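Local atomic coordinates of ZmpA Glycopeptidase (Clostridium perfringens, PDB entry 6XSX), a protein that is an M60-family glycopeptidase, this chain being its catalytic metalloprotease module, which probably cleaves the peptide backbone of glycosylated proteins. Residues V188-Y194 with Q267-L271; D82-N86 with M243-L247; D155-M159 with K204-E208; T209-S213 with A270-D274. All blocks are in the same frame, centred on the assembly; numbering follows the deposited sequence.

Contact 1. Residues V188-Y194 with Q267-L271; sequences VNVTATY and QGGAL
Gln267 reaches from helix 267-272 to Thr191, and its amide oxygen accepts two hydrogen bonds there. Thr191 N lies 3.0 Å from Gln267 OE1 in a straight bond (168°), nearly in line with the amide C=O. Thr191 OG1 comes to the same oxygen at 2.9 Å, in the amide plane and on a lone pair. With chi1 at 67°, OG1 sits between its own N and carbonyl carbon, from where it also accepts from Tyr194 N at 3.1 Å; Thr191 is thus the N-cap of helix 192-202. The other half of the amide is held too: Gln267 NE2 donates to a water and to Lys264 O, which fixes the flip of the group.

The turn so gripped is the junction where strand 186-190 of the large mixed sheet gives way to helix 192-202, with helix 267-272 packed alongside, its segment 267-271 running roughly antiparallel to segment 188-190.

Gln267 CB stands over the centre of one face of the Tyr194 ring in a CH-pi contact, 3.5 Å from the centroid, and the amide stacks on the ring's CB side with the two planes 30° apart.

Apolar contacts fill the remainder. Val190 CG2 meets Leu271 CD2 at 3.9 Å, Leu271 CD1 lies at the edge of the Tyr194 ring, and Val188 CG1 packs on Ala270 CB at 4.1 Å.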
loop_
_atom_site.group_PDB
_atom_site.type_symbol
_atom_site.label_atom_id
_atom_site.label_comp_id
_atom_site.label_asym_id
_atom_site.label_seq_id
_atom_site.Cartn_x
_atom_site.Cartn_y
_atom_site.Cartn_z
ATOM N N VAL A 188 0.533 9.140 12.768
ATOM C CA VAL A 188 1.923 8.713 12.750
ATOM C C VAL A 188 2.460 8.839 14.177
ATOM O O VAL A 188 2.509 9.936 14.733
ATOM C CB VAL A 188 2.760 9.542 11.749
ATOM C CG1 VAL A 188 4.251 9.264 11.877
ATOM C CG2 VAL A 188 2.304 9.340 10.309
ATOM N N ASN A 189 2.872 7.697 14.742
ATOM C CA ASN A 189 3.304 7.567 16.124
ATOM C C ASN A 189 4.776 7.160 16.141
ATOM O O ASN A 189 5.109 6.070 15.671
ATOM C CB ASN A 189 2.436 6.528 16.844
ATOM C CG ASN A 189 2.973 6.108 18.198
ATOM O OD1 ASN A 189 3.667 5.094 18.311
ATOM N ND2 ASN A 189 2.650 6.879 19.224
ATOM N N VAL A 190 5.628 8.037 16.701
ATOM C CA VAL A 190 7.070 7.839 16.804
ATOM C C VAL A 190 7.525 8.324 18.183
ATOM O O VAL A 190 6.693 8.729 18.994
ATOM C CB VAL A 190 7.832 8.612 15.706
ATOM C CG1 VAL A 190 7.613 8.045 14.310
ATOM C CG2 VAL A 190 7.521 10.107 15.747
ATOM N N THR A 191 8.843 8.297 18.443
ATOM C CA THR A 191 9.369 8.859 19.684
ATOM C C THR A 191 9.553 10.367 19.532
ATOM O O THR A 191 9.803 10.862 18.431
ATOM C CB THR A 191 10.724 8.264 20.106
ATOM O OG1 THR A 191 11.753 8.625 19.180
ATOM C CG2 THR A 191 10.705 6.766 20.320
ATOM N N ALA A 192 9.482 11.079 20.664
ATOM C CA ALA A 192 9.679 12.524 20.703
ATOM C C ALA A 192 11.133 12.880 20.381
ATOM O O ALA A 192 11.393 13.852 19.672
ATOM C CB ALA A 192 9.258 13.074 22.045
ATOM N N THR A 193 12.067 12.085 20.912
ATOM C CA THR A 193 13.492 12.344 20.778
ATOM C C THR A 193 13.908 12.246 19.311
ATOM O O THR A 193 14.656 13.094 18.814
ATOM C CB THR A 193 14.325 11.439 21.696
ATOM O OG1 THR A 193 13.973 10.099 21.371
ATOM C CG2 THR A 193 14.063 11.676 23.169
ATOM N N TYR A 194 13.396 11.221 18.618
ATOM C CA TYR A 194 13.690 11.051 17.205
ATOM C C TYR A 194 13.006 12.145 16.383
ATOM O O TYR A 194 13.634 12.756 15.517
ATOM C CB TYR A 194 13.307 9.646 16.729
ATOM C CG TYR A 194 13.742 9.361 15.316
ATOM C CD1 TYR A 194 13.108 9.965 14.239
ATOM C CD2 TYR A 194 14.799 8.504 15.055
ATOM C CE1 TYR A 194 13.512 9.723 12.939
ATOM C CE2 TYR A 194 15.209 8.245 13.757
ATOM C CZ TYR A 194 14.560 8.857 12.697
ATOM O OH TYR A 194 14.960 8.619 11.410
ATOM N N GLN A 267 11.784 5.425 11.664
ATOM C CA GLN A 267 10.986 6.536 12.173
ATOM C C GLN A 267 11.021 7.704 11.190
ATOM O O GLN A 267 9.996 8.344 10.971
ATOM C CB GLN A 267 11.412 6.967 13.581
ATOM C CG GLN A 267 11.024 5.970 14.670
ATOM C CD GLN A 267 11.590 6.376 16.010
ATOM O OE1 GLN A 267 10.974 7.141 16.762
ATOM N NE2 GLN A 267 12.775 5.865 16.318
ATOM N N GLY A 268 12.201 7.962 10.603
ATOM C CA GLY A 268 12.351 9.010 9.600
ATOM C C GLY A 268 11.529 8.753 8.337
ATOM O O GLY A 268 10.936 9.681 7.783
ATOM N N GLY A 269 11.496 7.490 7.889
ATOM C CA GLY A 269 10.614 7.086 6.801
ATOM C C GLY A 269 9.154 7.437 7.101
ATOM O O GLY A 269 8.427 7.926 6.231
ATOM N N ALA A 270 8.745 7.193 8.353
ATOM C CA ALA A 270 7.385 7.435 8.802
ATOM C C ALA A 270 7.069 8.933 8.756
ATOM O O ALA A 270 6.026 9.329 8.235
ATOM C CB ALA A 270 7.180 6.864 10.191
ATOM N N LEU A 271 7.972 9.748 9.315
ATOM C CA LEU A 271 7.777 11.186 9.420
ATOM C C LEU A 271 7.853 11.833 8.040
ATOM O O LEU A 271 7.149 12.805 7.767
ATOM C CB LEU A 271 8.821 11.768 10.379
ATOM C CG LEU A 271 8.602 11.429 11.856
ATOM C CD1 LEU A 271 9.780 11.871 12.711
ATOM C CD2 LEU A 271 7.311 12.054 12.377
HETATM O O HOH W 1 14.074 6.185 18.812
#

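Contact 2. Residues D82-N86 with M243-L247; sequences DSQHN and MLKWL. With EDO (1,2-ethanediol), chain D.
The loop between strands 75-80 and 88-91, a hairpin at one end of the large mixed sheet, folds back here onto the chain leaving strand 240-244 near the other end. Ser83 and Trp246 make the direct backbone link: Trp246 N donates to Ser83 O at 2.9 Å, the donor nitrogen standing well above the carbonyl plane, not on a lone pair. Lys245 CA adds a CA-H...O contact to the same oxygen. Ser83 OG accepts from His85 N, an ST turn within the loop. Two waters continue the join, one linking Asp82 N to Leu244 O, the other Ser83 N and His85 O to that same leucine carbonyl.

Asp82 lays its carboxylate against the Leu244 side chain, OD2 being 3.6 Å from Leu244 CD2; the charge itself is answered by a salt bridge to Arg111. Met243 SD, with its chain bent at chi3 (81°), comes 3.4 Å from Asn86 O, and its CE touches Asn86 CB.

Lys245 runs extended beneath the loop, CG and CD passing the carbonyls of Ser83, Gln84 and His85, so that its ammonium emerges at Asn86. There NZ donates to Asn86 OD1 at 2.8 Å and to a water that bridges to Gln84 O. On the other branch of the amide, Asn86 ND2 donates to O2 of a 1,2-ethanediol, probably from the crystallisation liquor, at 3.2 Å.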
loop_
_atom_site.group_PDB
_atom_site.type_symbol
_atom_site.label_atom_id
_atom_site.label_comp_id
_atom_site.label_asym_id
_atom_site.label_seq_id
_atom_site.Cartn_x
_atom_site.Cartn_y
_atom_site.Cartn_z
ATOM N N ASP A 82 6.081 1.411 21.702
ATOM C CA ASP A 82 7.163 0.562 21.216
ATOM C C ASP A 82 7.021 -0.893 21.667
ATOM O O ASP A 82 8.000 -1.511 22.098
ATOM C CB ASP A 82 8.530 1.111 21.631
ATOM C CG ASP A 82 9.640 0.793 20.644
ATOM O OD1 ASP A 82 9.405 -0.023 19.725
ATOM O OD2 ASP A 82 10.735 1.368 20.808
ATOM N N SER A 83 5.807 -1.440 21.524
ATOM C CA SER A 83 5.570 -2.859 21.709
ATOM C C SER A 83 5.892 -3.590 20.408
ATOM O O SER A 83 5.932 -2.974 19.345
ATOM C CB SER A 83 4.136 -3.085 22.129
ATOM O OG SER A 83 3.812 -4.463 22.112
ATOM N N GLN A 84 6.112 -4.909 20.488
ATOM C CA GLN A 84 6.193 -5.721 19.283
ATOM C C GLN A 84 4.799 -5.809 18.662
ATOM O O GLN A 84 4.665 -6.089 17.473
ATOM C CB GLN A 84 6.768 -7.111 19.577
ATOM C CG GLN A 84 5.755 -8.028 20.244
ATOM C CD GLN A 84 6.327 -9.356 20.674
ATOM O OE1 GLN A 84 6.495 -9.610 21.863
ATOM N NE2 GLN A 84 6.627 -10.216 19.710
ATOM N N HIS A 85 3.774 -5.554 19.492
ATOM C CA HIS A 85 2.382 -5.501 19.073
ATOM C C HIS A 85 1.935 -4.041 18.991
ATOM O O HIS A 85 2.768 -3.138 18.933
ATOM C CB HIS A 85 1.511 -6.339 20.025
ATOM C CG HIS A 85 1.984 -7.749 20.181
ATOM N ND1 HIS A 85 2.086 -8.628 19.107
ATOM C CD2 HIS A 85 2.372 -8.446 21.272
ATOM C CE1 HIS A 85 2.527 -9.796 19.532
ATOM N NE2 HIS A 85 2.706 -9.714 20.856
ATOM N N ASN A 86 0.617 -3.816 18.998
ATOM C CA ASN A 86 0.060 -2.478 18.862
ATOM C C ASN A 86 0.135 -1.710 20.185
ATOM O O ASN A 86 0.177 -0.475 20.177
ATOM C CB ASN A 86 -1.354 -2.520 18.274
ATOM C CG ASN A 86 -1.413 -3.173 16.908
ATOM O OD1 ASN A 86 -0.593 -2.880 16.037
ATOM N ND2 ASN A 86 -2.373 -4.063 16.710
ATOM N N MET A 243 2.803 3.104 13.340
ATOM C CA MET A 243 3.376 3.287 14.665
ATOM C C MET A 243 4.695 2.527 14.785
ATOM O O MET A 243 4.926 1.532 14.096
ATOM C CB MET A 243 2.412 2.814 15.761
ATOM C CG MET A 243 2.090 1.338 15.682
ATOM S SD MET A 243 1.384 0.657 17.208
ATOM C CE MET A 243 -0.330 1.152 17.049
ATOM N N LEU A 244 5.559 3.043 15.664
ATOM C CA LEU A 244 6.804 2.402 16.027
ATOM C C LEU A 244 6.474 1.082 16.714
ATOM O O LEU A 244 5.624 1.040 17.603
ATOM C CB LEU A 244 7.539 3.352 16.977
ATOM C CG LEU A 244 8.826 2.824 17.607
ATOM C CD1 LEU A 244 9.849 2.484 16.529
ATOM C CD2 LEU A 244 9.393 3.848 18.584
ATOM N N LYS A 245 7.153 0.016 16.284
ATOM C CA LYS A 245 7.013 -1.282 16.922
ATOM C C LYS A 245 8.394 -1.908 17.071
ATOM O O LYS A 245 9.325 -1.572 16.341
ATOM C CB LYS A 245 6.138 -2.202 16.070
ATOM C CG LYS A 245 4.657 -1.873 16.016
ATOM C CD LYS A 245 3.867 -3.018 15.412
ATOM C CE LYS A 245 2.436 -2.644 15.099
ATOM N NZ LYS A 245 1.683 -3.829 14.638
ATOM N N TRP A 246 8.504 -2.849 18.010
ATOM C CA TRP A 246 9.754 -3.559 18.207
ATOM C C TRP A 246 9.751 -4.779 17.289
ATOM O O TRP A 246 9.125 -5.785 17.604
ATOM C CB TRP A 246 9.893 -3.936 19.690
ATOM C CG TRP A 246 11.091 -4.770 20.028
ATOM C CD1 TRP A 246 12.351 -4.647 19.519
ATOM C CD2 TRP A 246 11.154 -5.830 21.003
ATOM N NE1 TRP A 246 13.184 -5.574 20.086
ATOM C CE2 TRP A 246 12.481 -6.305 21.009
ATOM C CE3 TRP A 246 10.223 -6.425 21.866
ATOM C CZ2 TRP A 246 12.888 -7.358 21.831
ATOM C CZ3 TRP A 246 10.626 -7.459 22.685
ATOM C CH2 TRP A 246 11.945 -7.922 22.666
ATOM N N LEU A 247 10.428 -4.675 16.139
ATOM C CA LEU A 247 10.266 -5.694 15.115
ATOM C C LEU A 247 11.579 -6.429 14.861
ATOM O O LEU A 247 11.694 -7.147 13.869
ATOM C CB LEU A 247 9.745 -5.034 13.833
ATOM C CG LEU A 247 8.408 -4.308 13.966
ATOM C CD1 LEU A 247 7.949 -3.761 12.618
ATOM C CD2 LEU A 247 7.355 -5.239 14.550
HETATM C C1 EDO D . -6.137 -3.390 16.863
HETATM O O1 EDO D . -6.914 -4.492 17.269
HETATM C C2 EDO D . -5.448 -2.856 18.047
HETATM O O2 EDO D . -4.776 -3.879 18.763
HETATM O O HOH W 2 4.733 2.799 19.465
HETATM O O HOH W 3 3.977 -0.524 19.466
HETATM O O HOH W 4 2.644 -6.089 15.629
#

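Contact 3. Residues D155-M159 with K204-E208; sequences DEEVM and KLPSE
Asp155 and Ser207 form the tight centre of this contact, a two-pronged grip between the first turns of two helices. Asp155 OD1 accepts from Ser207 N at 2.9 Å (151°), using the lone pair on the side of the other oxygen, while Asp155 OD2 takes the hydroxyl of Ser207 OG in a very short bond of 2.5 Å. The serine can meet both oxygens because chi1 is 62°, which places OG between its own N and carbonyl carbon. With both oxygens engaged, the carboxylate cannot readily turn, and the two donors would probably help to keep it ionised.

Pro206 closes in beside the same group, its CD 3.2 Å from Asp155 OD1, and Leu205 CB abuts Asp155 CG at 3.4 Å. Pro206 and Ser207 lie at the N-terminal end of helix 206-224, where the early backbone N-H groups lack partners inside the helix; Asp155, in the first turn of helix 155-171, supplies one from outside. The contact therefore ties the starts of these two helices together, against Tyr148 of strand 143-149 and Phe179 of strand 179-182.

Away from the carboxylate the packing is apolar and looser. Met159, bent at chi2 and chi3, brings CE against the proline ring at Pro206 CD, 3.8 Å away, and Val158 CG1 lies 4.2 Å from Pro206 CG. Toward solvent lies exposed Leu205, whose CD2 reaches Met159 CG at 4.1 Å.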
loop_
_atom_site.group_PDB
_atom_site.type_symbol
_atom_site.label_atom_id
_atom_site.label_comp_id
_atom_site.label_asym_id
_atom_site.label_seq_id
_atom_site.Cartn_x
_atom_site.Cartn_y
_atom_site.Cartn_z
ATOM N N ASP A 155 3.145 24.779 13.412
ATOM C CA ASP A 155 4.443 24.124 13.460
ATOM C C ASP A 155 5.348 24.711 14.542
ATOM O O ASP A 155 6.047 23.954 15.220
ATOM C CB ASP A 155 5.132 24.162 12.096
ATOM C CG ASP A 155 4.492 23.196 11.125
ATOM O OD1 ASP A 155 4.306 22.022 11.506
ATOM O OD2 ASP A 155 4.165 23.635 10.017
ATOM N N GLU A 156 5.360 26.050 14.662
ATOM C CA GLU A 156 6.232 26.724 15.612
ATOM C C GLU A 156 5.930 26.256 17.034
ATOM O O GLU A 156 6.840 25.876 17.764
ATOM C CB GLU A 156 6.140 28.251 15.493
ATOM C CG GLU A 156 6.903 28.972 16.596
ATOM C CD GLU A 156 6.917 30.489 16.517
ATOM O OE1 GLU A 156 6.173 31.043 15.681
ATOM O OE2 GLU A 156 7.671 31.109 17.296
ATOM N N GLU A 157 4.655 26.279 17.421
ATOM C CA GLU A 157 4.275 25.860 18.760
ATOM C C GLU A 157 4.659 24.402 19.016
ATOM O O GLU A 157 5.150 24.066 20.097
ATOM C CB GLU A 157 2.767 25.979 18.954
ATOM C CG GLU A 157 2.328 27.307 19.515
ATOM C CD GLU A 157 0.849 27.317 19.847
ATOM O OE1 GLU A 157 0.370 26.315 20.442
ATOM O OE2 GLU A 157 0.181 28.320 19.502
ATOM N N VAL A 158 4.392 23.529 18.043
ATOM C CA VAL A 158 4.504 22.103 18.324
ATOM C C VAL A 158 5.985 21.749 18.458
ATOM O O VAL A 158 6.363 20.936 19.303
ATOM C CB VAL A 158 3.759 21.236 17.288
ATOM C CG1 VAL A 158 4.117 19.764 17.408
ATOM C CG2 VAL A 158 2.253 21.414 17.396
ATOM N N MET A 159 6.817 22.418 17.651
ATOM C CA MET A 159 8.262 22.280 17.755
ATOM C C MET A 159 8.752 22.743 19.130
ATOM O O MET A 159 9.644 22.116 19.705
ATOM C CB MET A 159 8.999 23.006 16.623
ATOM C CG MET A 159 8.752 22.370 15.257
ATOM S SD MET A 159 9.343 20.648 15.102
ATOM C CE MET A 159 8.008 19.756 15.899
ATOM N N LYS A 204 12.346 20.231 8.304
ATOM C CA LYS A 204 10.980 19.876 7.962
ATOM C C LYS A 204 10.096 20.096 9.181
ATOM O O LYS A 204 10.604 20.218 10.290
ATOM C CB LYS A 204 10.917 18.426 7.482
ATOM C CG LYS A 204 11.432 18.211 6.067
ATOM C CD LYS A 204 11.399 16.767 5.642
ATOM C CE LYS A 204 11.925 16.570 4.236
ATOM N NZ LYS A 204 11.248 17.485 3.287
ATOM N N LEU A 205 8.781 20.152 8.948
ATOM C CA LEU A 205 7.824 20.459 9.997
ATOM C C LEU A 205 6.710 19.410 10.006
ATOM O O LEU A 205 6.405 18.794 8.980
ATOM C CB LEU A 205 7.288 21.883 9.785
ATOM C CG LEU A 205 8.333 23.006 9.839
ATOM C CD1 LEU A 205 7.848 24.246 9.104
ATOM C CD2 LEU A 205 8.717 23.364 11.273
ATOM N N PRO A 206 6.086 19.148 11.180
ATOM C CA PRO A 206 5.022 18.147 11.280
ATOM C C PRO A 206 3.819 18.398 10.376
ATOM O O PRO A 206 3.147 17.449 9.977
ATOM C CB PRO A 206 4.580 18.168 12.754
ATOM C CG PRO A 206 5.220 19.406 13.356
ATOM C CD PRO A 206 6.404 19.764 12.476
ATOM N N SER A 207 3.529 19.669 10.064
ATOM C CA SER A 207 2.394 19.970 9.203
ATOM C C SER A 207 2.520 19.228 7.872
ATOM O O SER A 207 1.513 18.831 7.281
ATOM C CB SER A 207 2.230 21.449 8.988
ATOM O OG SER A 207 3.376 21.969 8.331
ATOM N N GLU A 208 3.768 19.023 7.428
ATOM C CA GLU A 208 4.057 18.340 6.175
ATOM C C GLU A 208 3.874 16.825 6.323
ATOM O O GLU A 208 3.430 16.148 5.390
ATOM C CB GLU A 208 5.474 18.673 5.719
ATOM C CG GLU A 208 5.852 17.983 4.424
ATOM C CD GLU A 208 7.252 18.312 3.928
ATOM O OE1 GLU A 208 8.186 18.367 4.764
ATOM O OE2 GLU A 208 7.404 18.514 2.705
#

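Contact 4. Residues T209-S213 with A270-D274; sequences TANKS and ALGVD. With EDO (1,2-ethanediol), chain H.
Val273 carries a positive phi (59°), unusual for a beta-branched residue, and pushes its side chain against helix 206-224. It follows the last turn of helix 267-272, whose end is a Schellman motif. This termination turns the valine toward Thr209, Lys212 and Ser213. Val273 CG2 is the leading atom: it lies 3.4 Å from Thr209 O, 3.6 Å from Lys212 CB and 3.6 Å from Ser213 OG. The other methyl, CG1, rests alongside the backbone of Lys212, 3.8 Å from its carbonyl carbon. Lys212 contributes its CB and the stem of its chain here, while the extended remainder leads away from the contact toward Glu208, with which NZ makes a long, weak ion pair.

Beside the valine, the C-terminal turn of helix 267-272 is bound by a side chain. Thr209 OG1, set anti to its own carbonyl carbon and so directed at the neighbouring helix end, donates to Leu271 O at 2.8 Å, tilted 15° from the carbonyl plane, and is also hydrogen-bonded to Tyr199 OH. Helices 206-224 and 267-272 are thereby joined beside strand 186-190, whose Thr186 and Val188 touch Ser213.

Thr209 O, besides touching the valine, accepts twice within its own helix, from Ser213 N at 3.1 Å and from Ser213 OG at 2.7 Å, the two donors coming from opposite faces of the carbonyl plane.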
loop_
_atom_site.group_PDB
_atom_site.type_symbol
_atom_site.label_atom_id
_atom_site.label_comp_id
_atom_site.label_asym_id
_atom_site.label_seq_id
_atom_site.Cartn_x
_atom_site.Cartn_y
_atom_site.Cartn_z
ATOM N N THR A 209 4.229 16.300 7.499
ATOM C CA THR A 209 3.998 14.894 7.793
ATOM C C THR A 209 2.515 14.585 7.631
ATOM O O THR A 209 2.154 13.563 7.058
ATOM C CB THR A 209 4.444 14.512 9.214
ATOM O OG1 THR A 209 5.854 14.714 9.266
ATOM C CG2 THR A 209 4.130 13.066 9.540
ATOM N N ALA A 210 1.670 15.494 8.126
ATOM C CA ALA A 210 0.234 15.276 8.161
ATOM C C ALA A 210 -0.336 15.374 6.751
ATOM O O ALA A 210 -1.166 14.552 6.348
ATOM C CB ALA A 210 -0.423 16.284 9.077
ATOM N N ASN A 211 0.105 16.396 6.011
ATOM C CA ASN A 211 -0.459 16.655 4.694
ATOM C C ASN A 211 -0.122 15.509 3.743
ATOM O O ASN A 211 -0.957 15.084 2.943
ATOM C CB ASN A 211 -0.041 18.028 4.153
ATOM C CG ASN A 211 -0.878 19.156 4.726
ATOM O OD1 ASN A 211 -2.007 18.949 5.163
ATOM N ND2 ASN A 211 -0.335 20.361 4.720
ATOM N N LYS A 212 1.103 14.996 3.871
ATOM C CA LYS A 212 1.582 13.950 2.986
ATOM C C LYS A 212 0.869 12.639 3.305
ATOM O O LYS A 212 0.543 11.875 2.395
ATOM C CB LYS A 212 3.110 13.858 3.046
ATOM C CG LYS A 212 3.830 14.992 2.327
ATOM C CD LYS A 212 5.316 14.758 2.175
ATOM C CE LYS A 212 5.963 15.754 1.235
ATOM N NZ LYS A 212 7.390 15.428 1.010
ATOM N N SER A 213 0.628 12.394 4.601
ATOM C CA SER A 213 -0.082 11.198 5.031
ATOM C C SER A 213 -1.462 11.156 4.382
ATOM O O SER A 213 -1.897 10.112 3.913
ATOM C CB SER A 213 -0.192 11.129 6.538
ATOM O OG SER A 213 1.093 11.073 7.148
ATOM N N ALA A 270 8.745 7.193 8.353
ATOM C CA ALA A 270 7.385 7.435 8.802
ATOM C C ALA A 270 7.069 8.933 8.756
ATOM O O ALA A 270 6.026 9.329 8.235
ATOM C CB ALA A 270 7.180 6.864 10.191
ATOM N N LEU A 271 7.972 9.748 9.315
ATOM C CA LEU A 271 7.777 11.186 9.420
ATOM C C LEU A 271 7.853 11.833 8.040
ATOM O O LEU A 271 7.149 12.805 7.767
ATOM C CB LEU A 271 8.821 11.768 10.379
ATOM C CG LEU A 271 8.602 11.429 11.856
ATOM C CD1 LEU A 271 9.780 11.871 12.711
ATOM C CD2 LEU A 271 7.311 12.054 12.377
ATOM N N GLY A 272 8.714 11.280 7.184
ATOM C CA GLY A 272 8.849 11.720 5.802
ATOM C C GLY A 272 7.730 11.201 4.901
ATOM O O GLY A 272 7.594 11.659 3.772
ATOM N N VAL A 273 6.911 10.272 5.412
ATOM C CA VAL A 273 5.837 9.668 4.634
ATOM C C VAL A 273 6.419 8.991 3.390
ATOM O O VAL A 273 5.976 9.212 2.261
ATOM C CB VAL A 273 4.721 10.681 4.310
ATOM C CG1 VAL A 273 3.485 9.987 3.765
ATOM C CG2 VAL A 273 4.339 11.501 5.537
ATOM N N ASP A 274 7.410 8.126 3.632
ATOM C CA ASP A 274 8.017 7.256 2.638
ATOM C C ASP A 274 6.926 6.474 1.914
ATOM O O ASP A 274 6.084 5.869 2.568
ATOM C CB ASP A 274 8.980 6.300 3.349
ATOM C CG ASP A 274 9.786 5.396 2.429
ATOM O OD1 ASP A 274 9.181 4.509 1.789
ATOM O OD2 ASP A 274 11.014 5.569 2.378
HETATM C C1 EDO H . 3.391 5.719 4.239
HETATM O O1 EDO H . 4.508 6.364 4.863
HETATM C C2 EDO H . 2.231 5.331 5.102
HETATM O O2 EDO H . 2.546 4.535 6.248
#

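All four contacts belong to the M60 peptidase module. Contacts 1 and 2, about 12 Å between centres, involve neighbouring strands 186-190 and 240-244 of the large mixed sheet and meet through a probable hydrogen bond from Leu244 N to Asn189 O. Contacts 3 and 4, about 12 Å apart, join helices packed against it and share helix 206-224; contacts 1 and 4, about 10 Å apart, share Ala270 and Leu271. Contacts 2 and 3 are farthest apart, about 24 Å. Along the chain contact 3 closes before contact 4 opens, whereas contacts 1 and 2 interlock. Segment 270-274 leads into helix 277-286, which carries an HExxH sequence, probably the metal site, with no metal bound to it here.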